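Local coordinates for protein Glp_546_48378_50642 (PDB 2QVW) that cleaves double-stranded RNA into siRNAs of 21 to 23 base pairs in the RNA interference pathway, acting as a manganese-binding RNase III enzyme, at residues 272-276 against 317-322; 427-431 against 513-519. One frame throughout, in Å; residues are numbered along the deposited sequence.

Two contacts in separate parts of Dicer are described, with centres 34 Å apart; the two do not touch (about 22 Å between nearest atoms). Interaction 1 (272-276 with 317-322) is buried in the N-terminal sheet region, where helix 267-284 meets edge strand 320-322. Interaction 2 (427-431 with 513-519) is only partly buried and packs helix 421-433 against the end of helix 500-516, flanking the first RNase III domain. Along the chain the first closes before the second opens. Neither contributes a residue to the annotated metal sites, although bound manganese ions are about 13 Å from the Asp276 side chain and about 9 Å from that of Arg516.

Interaction 1 (272-276 against 317-322); sequences KHICD and AGWRTP
Arg320 reaches from its strand to helix 267-284, where its guanidinium has Lys272 over one face and Asp276, one helical turn on, at its edge. Lys272 crosses it at about a right angle: its CB lies toward the rim of the group, 3.8 Å from Arg320 CZ, and its CD meets Arg320 NH1 at 3.7 Å. Asp276 runs past the arginine in the opposite direction. With Asp276 CG anti to the backbone N (chi1 -164°), its OD2 is 3.7 Å from Arg320 NH2, a long salt bridge in which the carboxylate and guanidinium planes stand nearly perpendicular, at 88°. The same oxygen is hydrogen-bonded to Thr98 OG1, probably its stronger partner.

Helix 267-284 packs across an antiparallel sheet, reaching strands 18-25 and 35-37 as well as edge strand 320-322. That last strand, though distant in sequence, completes the N-terminal sheet by pairing with 35-37. The arrangement is consistent with Dicer's connector helix running against the platform-like N-terminal domain.

Toward the far end of the strand, Pro322 lies at the edge of the His273 ring, with His273 CE1 4.1 Å from Pro322 CG. The ring's NE2 is held by the carbonyl of Pro33, and the ring stacks with Phe35, which together should fix its rotation. Lys272 continues fully extended, and its NZ forms salt bridges with Glu269 and Glu96. These two acids are also weak, long ion-pair partners of Arg320 NH1, and probably offset the like charges of Lys272 NZ and Arg320 NH1, 4.8 Å apart.

Interaction 2 (427-431 against 513-519); sequences EFLAK and FSHRSGL
The phenyl ring of Phe513 points its far end at helix 421-433, with the backbone of Glu427 and Lys431 at its edge. Glu427 O lies near the ring plane, 3.3 Å from Phe513 CZ, and the N of Lys431 is on the CE2 side. These two backbone atoms are already joined in a helical hydrogen bond, so the ring abuts one turn of the helix. One face carries Ser517 OG, offset toward the rim; this hydroxyl bonds back to Phe513 O at 3.0 Å, approaching from above the carbonyl plane. Ala430 CB is 3.5 Å from Phe513 CE2, set obliquely to the ring. Phe513 holds its CG anti to the backbone N (chi1 179°), which helps carry the ring across to the helix.

The aliphatic part of Glu427 lies against the phenyl, CG 3.5 Å from Phe513 CZ, and its carboxylate is turned 71° from the ring. Glu427 OE2 pairs with Lys431 NZ at 3.6 Å within its own helix, while Glu427 OE1 makes a long salt bridge of 3.8 Å to Arg516 NH1, completing a three-residue charge network. Lys431 crosses the phenyl at about a right angle and sets its CG 3.7 Å from Leu519 CD2.

Ser517 is the first residue to leave helical backbone angles after helix 500-516, so that terminus meets the second half of helix 421-433. Helix 528-542 packs alongside, with Leu541 on Ala430 and Arg537 on Phe513. Leu429 packs on helices 404-417 and 330-356, which carry the expected manganese ligands Asp406, Glu409 and Glu338 of the first RNase III domain.

Interaction 1 (272-276 against 317-322)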
ATOM      1  N   LYS A 272     -13.230  -3.227  16.954  1.00 23.92           N
ATOM      2  CA  LYS A 272     -12.523  -1.954  17.083  1.00 24.03           C
ATOM      3  C   LYS A 272     -11.659  -1.727  15.853  1.00 24.12           C
ATOM      4  O   LYS A 272     -11.531  -0.609  15.359  1.00 24.14           O
ATOM      5  CB  LYS A 272     -11.595  -1.967  18.297  1.00 24.01           C
ATOM      6  CG  LYS A 272     -12.252  -2.094  19.664  1.00 24.66           C
ATOM      7  CD  LYS A 272     -11.164  -2.017  20.747  1.00 25.58           C
ATOM      8  CE  LYS A 272     -11.727  -2.118  22.147  1.00 25.98           C
ATOM      9  NZ  LYS A 272     -10.648  -2.021  23.150  1.00 28.14           N
ATOM     10  N   HIS A 273     -11.051  -2.806  15.376  1.00 24.27           N
ATOM     11  CA  HIS A 273     -10.195  -2.737  14.212  1.00 24.39           C
ATOM     12  C   HIS A 273     -10.993  -2.194  13.047  1.00 24.73           C
ATOM     13  O   HIS A 273     -10.609  -1.215  12.411  1.00 24.71           O
ATOM     14  CB  HIS A 273      -9.672  -4.122  13.882  1.00 24.20           C
ATOM     15  CG  HIS A 273      -8.607  -4.127  12.832  1.00 23.96           C
ATOM     16  ND1 HIS A 273      -7.442  -3.403  12.951  1.00 23.64           N
ATOM     17  CD2 HIS A 273      -8.522  -4.785  11.653  1.00 23.49           C
ATOM     18  CE1 HIS A 273      -6.687  -3.614  11.890  1.00 23.90           C
ATOM     19  NE2 HIS A 273      -7.320  -4.450  11.087  1.00 23.32           N
ATOM     20  N   ILE A 274     -12.117  -2.842  12.778  1.00 25.26           N
ATOM     21  CA  ILE A 274     -13.004  -2.426  11.703  1.00 25.78           C
ATOM     22  C   ILE A 274     -13.428  -0.975  11.914  1.00 26.46           C
ATOM     23  O   ILE A 274     -13.534  -0.207  10.964  1.00 26.67           O
ATOM     24  CB  ILE A 274     -14.264  -3.319  11.665  1.00 25.61           C
ATOM     25  CG1 ILE A 274     -13.869  -4.754  11.312  1.00 25.54           C
ATOM     26  CG2 ILE A 274     -15.247  -2.801  10.652  1.00 25.17           C
ATOM     27  CD1 ILE A 274     -15.030  -5.701  11.237  1.00 39.53           C
ATOM     28  N   CYS A 275     -13.677  -0.614  13.168  1.00 27.43           N
ATOM     29  CA  CYS A 275     -14.090   0.742  13.511  1.00 27.93           C
ATOM     30  C   CYS A 275     -12.922   1.679  13.269  1.00 27.54           C
ATOM     31  O   CYS A 275     -13.080   2.786  12.744  1.00 27.52           O
ATOM     32  CB  CYS A 275     -14.507   0.813  14.978  1.00 28.13           C
ATOM     33  SG  CYS A 275     -14.965   2.471  15.521  1.00 32.37           S
ATOM     34  N   ASP A 276     -11.743   1.222  13.669  1.00 27.48           N
ATOM     35  CA  ASP A 276     -10.525   1.999  13.496  1.00 27.36           C
ATOM     36  C   ASP A 276     -10.469   2.340  12.014  1.00 27.09           C
ATOM     37  O   ASP A 276     -10.626   3.499  11.614  1.00 27.02           O
ATOM     38  CB  ASP A 276      -9.313   1.147  13.890  1.00 27.48           C
ATOM     39  CG  ASP A 276      -8.049   1.967  14.125  1.00 28.11           C
ATOM     40  OD1 ASP A 276      -8.008   3.166  13.772  1.00 29.70           O
ATOM     41  OD2 ASP A 276      -7.082   1.390  14.664  1.00 28.53           O
ATOM     42  N   ALA A 317      -2.401   1.338  17.465  1.00 38.73           N
ATOM     43  CA  ALA A 317      -3.759   1.813  17.652  1.00 37.82           C
ATOM     44  C   ALA A 317      -4.359   1.061  18.832  1.00 37.13           C
ATOM     45  O   ALA A 317      -5.157   0.137  18.647  1.00 37.07           O
ATOM     46  CB  ALA A 317      -4.570   1.555  16.401  1.00 37.89           C
ATOM     47  N   GLY A 318      -3.976   1.469  20.039  1.00 36.50           N
ATOM     48  CA  GLY A 318      -4.459   0.807  21.231  1.00 35.93           C
ATOM     49  C   GLY A 318      -3.426  -0.233  21.593  1.00 35.40           C
ATOM     50  O   GLY A 318      -2.258   0.107  21.778  1.00 35.33           O
ATOM     51  N   TRP A 319      -3.840  -1.494  21.684  1.00 34.97           N
ATOM     52  CA  TRP A 319      -2.917  -2.574  22.020  1.00 34.74           C
ATOM     53  C   TRP A 319      -2.551  -3.289  20.743  1.00 34.15           C
ATOM     54  O   TRP A 319      -1.562  -4.017  20.676  1.00 34.12           O
ATOM     55  CB  TRP A 319      -3.565  -3.568  22.981  1.00 35.32           C
ATOM     56  CG  TRP A 319      -3.980  -2.962  24.289  1.00 36.91           C
ATOM     57  CD1 TRP A 319      -4.994  -2.068  24.494  1.00 37.77           C
ATOM     58  CD2 TRP A 319      -3.376  -3.184  25.569  1.00 37.46           C
ATOM     59  NE1 TRP A 319      -5.059  -1.720  25.825  1.00 37.50           N
ATOM     60  CE2 TRP A 319      -4.077  -2.390  26.506  1.00 37.43           C
ATOM     61  CE3 TRP A 319      -2.314  -3.975  26.018  1.00 37.99           C
ATOM     62  CZ2 TRP A 319      -3.743  -2.367  27.866  1.00 37.83           C
ATOM     63  CZ3 TRP A 319      -1.984  -3.951  27.369  1.00 39.14           C
ATOM     64  CH2 TRP A 319      -2.697  -3.154  28.276  1.00 38.67           C
ATOM     65  N   ARG A 320      -3.359  -3.052  19.720  1.00 33.40           N
ATOM     66  CA  ARG A 320      -3.170  -3.677  18.421  1.00 32.45           C
ATOM     67  C   ARG A 320      -2.225  -2.946  17.467  1.00 31.97           C
ATOM     68  O   ARG A 320      -2.125  -1.716  17.481  1.00 31.82           O
ATOM     69  CB  ARG A 320      -4.534  -3.846  17.766  1.00 32.30           C
ATOM     70  CG  ARG A 320      -5.368  -2.595  17.804  1.00 32.00           C
ATOM     71  CD  ARG A 320      -6.681  -2.785  17.075  1.00 32.82           C
ATOM     72  NE  ARG A 320      -7.392  -1.518  17.006  1.00 33.63           N
ATOM     73  CZ  ARG A 320      -7.917  -0.917  18.065  1.00 33.98           C
ATOM     74  NH1 ARG A 320      -7.814  -1.482  19.264  1.00 33.97           N
ATOM     75  NH2 ARG A 320      -8.520   0.255  17.932  1.00 34.13           N
ATOM     76  N   THR A 321      -1.541  -3.723  16.633  1.00 31.45           N
ATOM     77  CA  THR A 321      -0.608  -3.185  15.657  1.00 31.01           C
ATOM     78  C   THR A 321      -0.760  -3.959  14.363  1.00 30.74           C
ATOM     79  O   THR A 321      -0.382  -5.120  14.289  1.00 30.78           O
ATOM     80  CB  THR A 321       0.830  -3.325  16.140  1.00 31.09           C
ATOM     81  OG1 THR A 321       1.021  -2.508  17.298  1.00 31.28           O
ATOM     82  CG2 THR A 321       1.795  -2.883  15.070  1.00 31.53           C
ATOM     83  N   PRO A 322      -1.318  -3.315  13.324  1.00 30.54           N
ATOM     84  CA  PRO A 322      -1.574  -3.856  11.981  1.00 30.47           C
ATOM     85  C   PRO A 322      -0.304  -4.137  11.186  1.00 30.57           C
ATOM     86  O   PRO A 322       0.626  -3.330  11.178  1.00 30.72           O
ATOM     87  CB  PRO A 322      -2.410  -2.759  11.312  1.00 30.26           C
ATOM     88  CG  PRO A 322      -2.965  -1.963  12.465  1.00 30.47           C
ATOM     89  CD  PRO A 322      -1.806  -1.931  13.415  1.00 30.74           C
TER

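Interaction 2 (427-431 against 513-519)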
ATOM      1  N   GLU A 427       0.131  10.790 -13.124  1.00 26.39           N
ATOM      2  CA  GLU A 427      -0.855  11.826 -12.859  1.00 26.71           C
ATOM      3  C   GLU A 427      -0.425  12.607 -11.633  1.00 26.25           C
ATOM      4  O   GLU A 427      -0.306  13.826 -11.681  1.00 26.30           O
ATOM      5  CB  GLU A 427      -2.228  11.205 -12.609  1.00 26.84           C
ATOM      6  CG  GLU A 427      -3.281  12.208 -12.176  1.00 28.31           C
ATOM      7  CD  GLU A 427      -4.617  11.566 -11.906  1.00 29.69           C
ATOM      8  OE1 GLU A 427      -5.226  11.045 -12.861  1.00 33.31           O
ATOM      9  OE2 GLU A 427      -5.055  11.578 -10.735  1.00 30.63           O
ATOM     10  N   PHE A 428      -0.210  11.892 -10.531  1.00 25.61           N
ATOM     11  CA  PHE A 428       0.231  12.491  -9.274  1.00 24.60           C
ATOM     12  C   PHE A 428       1.378  13.443  -9.586  1.00 24.32           C
ATOM     13  O   PHE A 428       1.397  14.585  -9.136  1.00 24.48           O
ATOM     14  CB  PHE A 428       0.719  11.392  -8.331  1.00 24.36           C
ATOM     15  CG  PHE A 428       1.249  11.900  -7.029  1.00 23.49           C
ATOM     16  CD1 PHE A 428       0.389  12.442  -6.084  1.00 22.89           C
ATOM     17  CD2 PHE A 428       2.613  11.858  -6.749  1.00 23.31           C
ATOM     18  CE1 PHE A 428       0.878  12.935  -4.883  1.00 22.30           C
ATOM     19  CE2 PHE A 428       3.103  12.347  -5.548  1.00 22.79           C
ATOM     20  CZ  PHE A 428       2.234  12.885  -4.618  1.00 22.42           C
ATOM     21  N   LEU A 429       2.323  12.951 -10.378  1.00 23.99           N
ATOM     22  CA  LEU A 429       3.484  13.717 -10.789  1.00 23.99           C
ATOM     23  C   LEU A 429       3.126  14.987 -11.544  1.00 24.01           C
ATOM     24  O   LEU A 429       3.525  16.081 -11.162  1.00 24.37           O
ATOM     25  CB  LEU A 429       4.390  12.850 -11.657  1.00 23.92           C
ATOM     26  CG  LEU A 429       5.281  11.851 -10.914  1.00 24.82           C
ATOM     27  CD1 LEU A 429       5.779  10.776 -11.864  1.00 25.64           C
ATOM     28  CD2 LEU A 429       6.443  12.592 -10.295  1.00 25.49           C
ATOM     29  N   ALA A 430       2.377  14.850 -12.624  1.00 24.07           N
ATOM     30  CA  ALA A 430       2.014  16.025 -13.398  1.00 23.69           C
ATOM     31  C   ALA A 430       1.426  17.152 -12.536  1.00 23.36           C
ATOM     32  O   ALA A 430       1.878  18.294 -12.600  1.00 23.41           O
ATOM     33  CB  ALA A 430       1.041  15.634 -14.503  1.00 23.74           C
ATOM     34  N   LYS A 431       0.431  16.825 -11.719  1.00 23.23           N
ATOM     35  CA  LYS A 431      -0.217  17.824 -10.865  1.00 23.44           C
ATOM     36  C   LYS A 431       0.790  18.577 -10.014  1.00 23.41           C
ATOM     37  O   LYS A 431       0.974  19.775 -10.156  1.00 23.72           O
ATOM     38  CB  LYS A 431      -1.202  17.190  -9.880  1.00 23.52           C
ATOM     39  CG  LYS A 431      -2.220  16.189 -10.391  1.00 24.84           C
ATOM     40  CD  LYS A 431      -2.985  15.695  -9.157  1.00 27.93           C
ATOM     41  CE  LYS A 431      -3.817  14.457  -9.395  1.00 30.69           C
ATOM     42  NZ  LYS A 431      -4.333  13.911  -8.109  1.00 32.57           N
ATOM     43  N   PHE A 513      -6.210  17.559 -18.587  1.00 35.03           N
ATOM     44  CA  PHE A 513      -5.679  16.836 -17.437  1.00 35.43           C
ATOM     45  C   PHE A 513      -6.231  17.434 -16.148  1.00 36.42           C
ATOM     46  O   PHE A 513      -6.758  16.724 -15.301  1.00 36.52           O
ATOM     47  CB  PHE A 513      -4.151  16.929 -17.430  1.00 34.99           C
ATOM     48  CG  PHE A 513      -3.504  16.232 -16.265  1.00 33.72           C
ATOM     49  CD1 PHE A 513      -3.493  14.841 -16.191  1.00 32.46           C
ATOM     50  CD2 PHE A 513      -2.920  16.965 -15.239  1.00 32.50           C
ATOM     51  CE1 PHE A 513      -2.912  14.191 -15.121  1.00 31.58           C
ATOM     52  CE2 PHE A 513      -2.339  16.328 -14.165  1.00 31.43           C
ATOM     53  CZ  PHE A 513      -2.334  14.933 -14.104  1.00 31.31           C
ATOM     54  N   SER A 514      -6.095  18.746 -16.011  1.00 37.63           N
ATOM     55  CA  SER A 514      -6.571  19.458 -14.838  1.00 38.95           C
ATOM     56  C   SER A 514      -8.007  19.080 -14.481  1.00 39.86           C
ATOM     57  O   SER A 514      -8.402  19.141 -13.315  1.00 39.81           O
ATOM     58  CB  SER A 514      -6.491  20.965 -15.089  1.00 39.06           C
ATOM     59  OG  SER A 514      -5.221  21.319 -15.601  1.00 39.85           O
ATOM     60  N   HIS A 515      -8.775  18.683 -15.495  1.00 41.28           N
ATOM     61  CA  HIS A 515     -10.180  18.314 -15.318  1.00 42.52           C
ATOM     62  C   HIS A 515     -10.446  16.899 -14.804  1.00 43.12           C
ATOM     63  O   HIS A 515     -11.123  16.731 -13.785  1.00 43.10           O
ATOM     64  CB  HIS A 515     -10.948  18.506 -16.630  1.00 42.68           C
ATOM     65  CG  HIS A 515     -12.384  18.072 -16.561  1.00 44.05           C
ATOM     66  ND1 HIS A 515     -13.040  17.488 -17.626  1.00 45.74           N
ATOM     67  CD2 HIS A 515     -13.286  18.128 -15.552  1.00 45.21           C
ATOM     68  CE1 HIS A 515     -14.280  17.199 -17.274  1.00 46.57           C
ATOM     69  NE2 HIS A 515     -14.456  17.577 -16.020  1.00 46.38           N
ATOM     70  N   ARG A 516      -9.942  15.883 -15.505  1.00 44.07           N
ATOM     71  CA  ARG A 516     -10.173  14.499 -15.083  1.00 45.16           C
ATOM     72  C   ARG A 516      -9.452  14.165 -13.785  1.00 45.63           C
ATOM     73  O   ARG A 516      -9.567  13.056 -13.277  1.00 45.53           O
ATOM     74  CB  ARG A 516      -9.762  13.509 -16.181  1.00 45.30           C
ATOM     75  CG  ARG A 516      -8.299  13.140 -16.196  1.00 46.54           C
ATOM     76  CD  ARG A 516      -7.986  12.287 -17.410  1.00 47.94           C
ATOM     77  NE  ARG A 516      -8.682  11.000 -17.399  1.00 49.32           N
ATOM     78  CZ  ARG A 516      -8.290   9.938 -16.701  1.00 49.45           C
ATOM     79  NH1 ARG A 516      -7.201  10.003 -15.943  1.00 49.86           N
ATOM     80  NH2 ARG A 516      -8.980   8.803 -16.772  1.00 49.57           N
ATOM     81  N   SER A 517      -8.710  15.132 -13.257  1.00 46.78           N
ATOM     82  CA  SER A 517      -7.992  14.968 -11.998  1.00 47.64           C
ATOM     83  C   SER A 517      -8.756  15.734 -10.915  1.00 48.12           C
ATOM     84  O   SER A 517      -8.288  15.876  -9.786  1.00 47.99           O
ATOM     85  CB  SER A 517      -6.576  15.514 -12.122  1.00 47.52           C
ATOM     86  OG  SER A 517      -5.860  14.809 -13.118  1.00 48.10           O
ATOM     87  N   GLY A 518      -9.934  16.234 -11.287  1.00 48.91           N
ATOM     88  CA  GLY A 518     -10.791  16.964 -10.367  1.00 49.61           C
ATOM     89  C   GLY A 518     -10.235  18.252  -9.788  1.00 50.14           C
ATOM     90  O   GLY A 518     -10.887  18.889  -8.950  1.00 50.34           O
ATOM     91  N   LEU A 519      -9.044  18.650 -10.225  1.00 50.45           N
ATOM     92  CA  LEU A 519      -8.432  19.869  -9.707  1.00 50.90           C
ATOM     93  C   LEU A 519      -8.769  21.115 -10.525  1.00 51.09           C
ATOM     94  O   LEU A 519      -8.213  22.184 -10.300  1.00 51.17           O
ATOM     95  CB  LEU A 519      -6.910  19.690  -9.601  1.00 50.87           C
ATOM     96  CG  LEU A 519      -6.091  19.338 -10.846  1.00 51.52           C
ATOM     97  CD1 LEU A 519      -6.096  20.499 -11.814  1.00 52.79           C
ATOM     98  CD2 LEU A 519      -4.664  19.025 -10.436  1.00 51.62           C
TER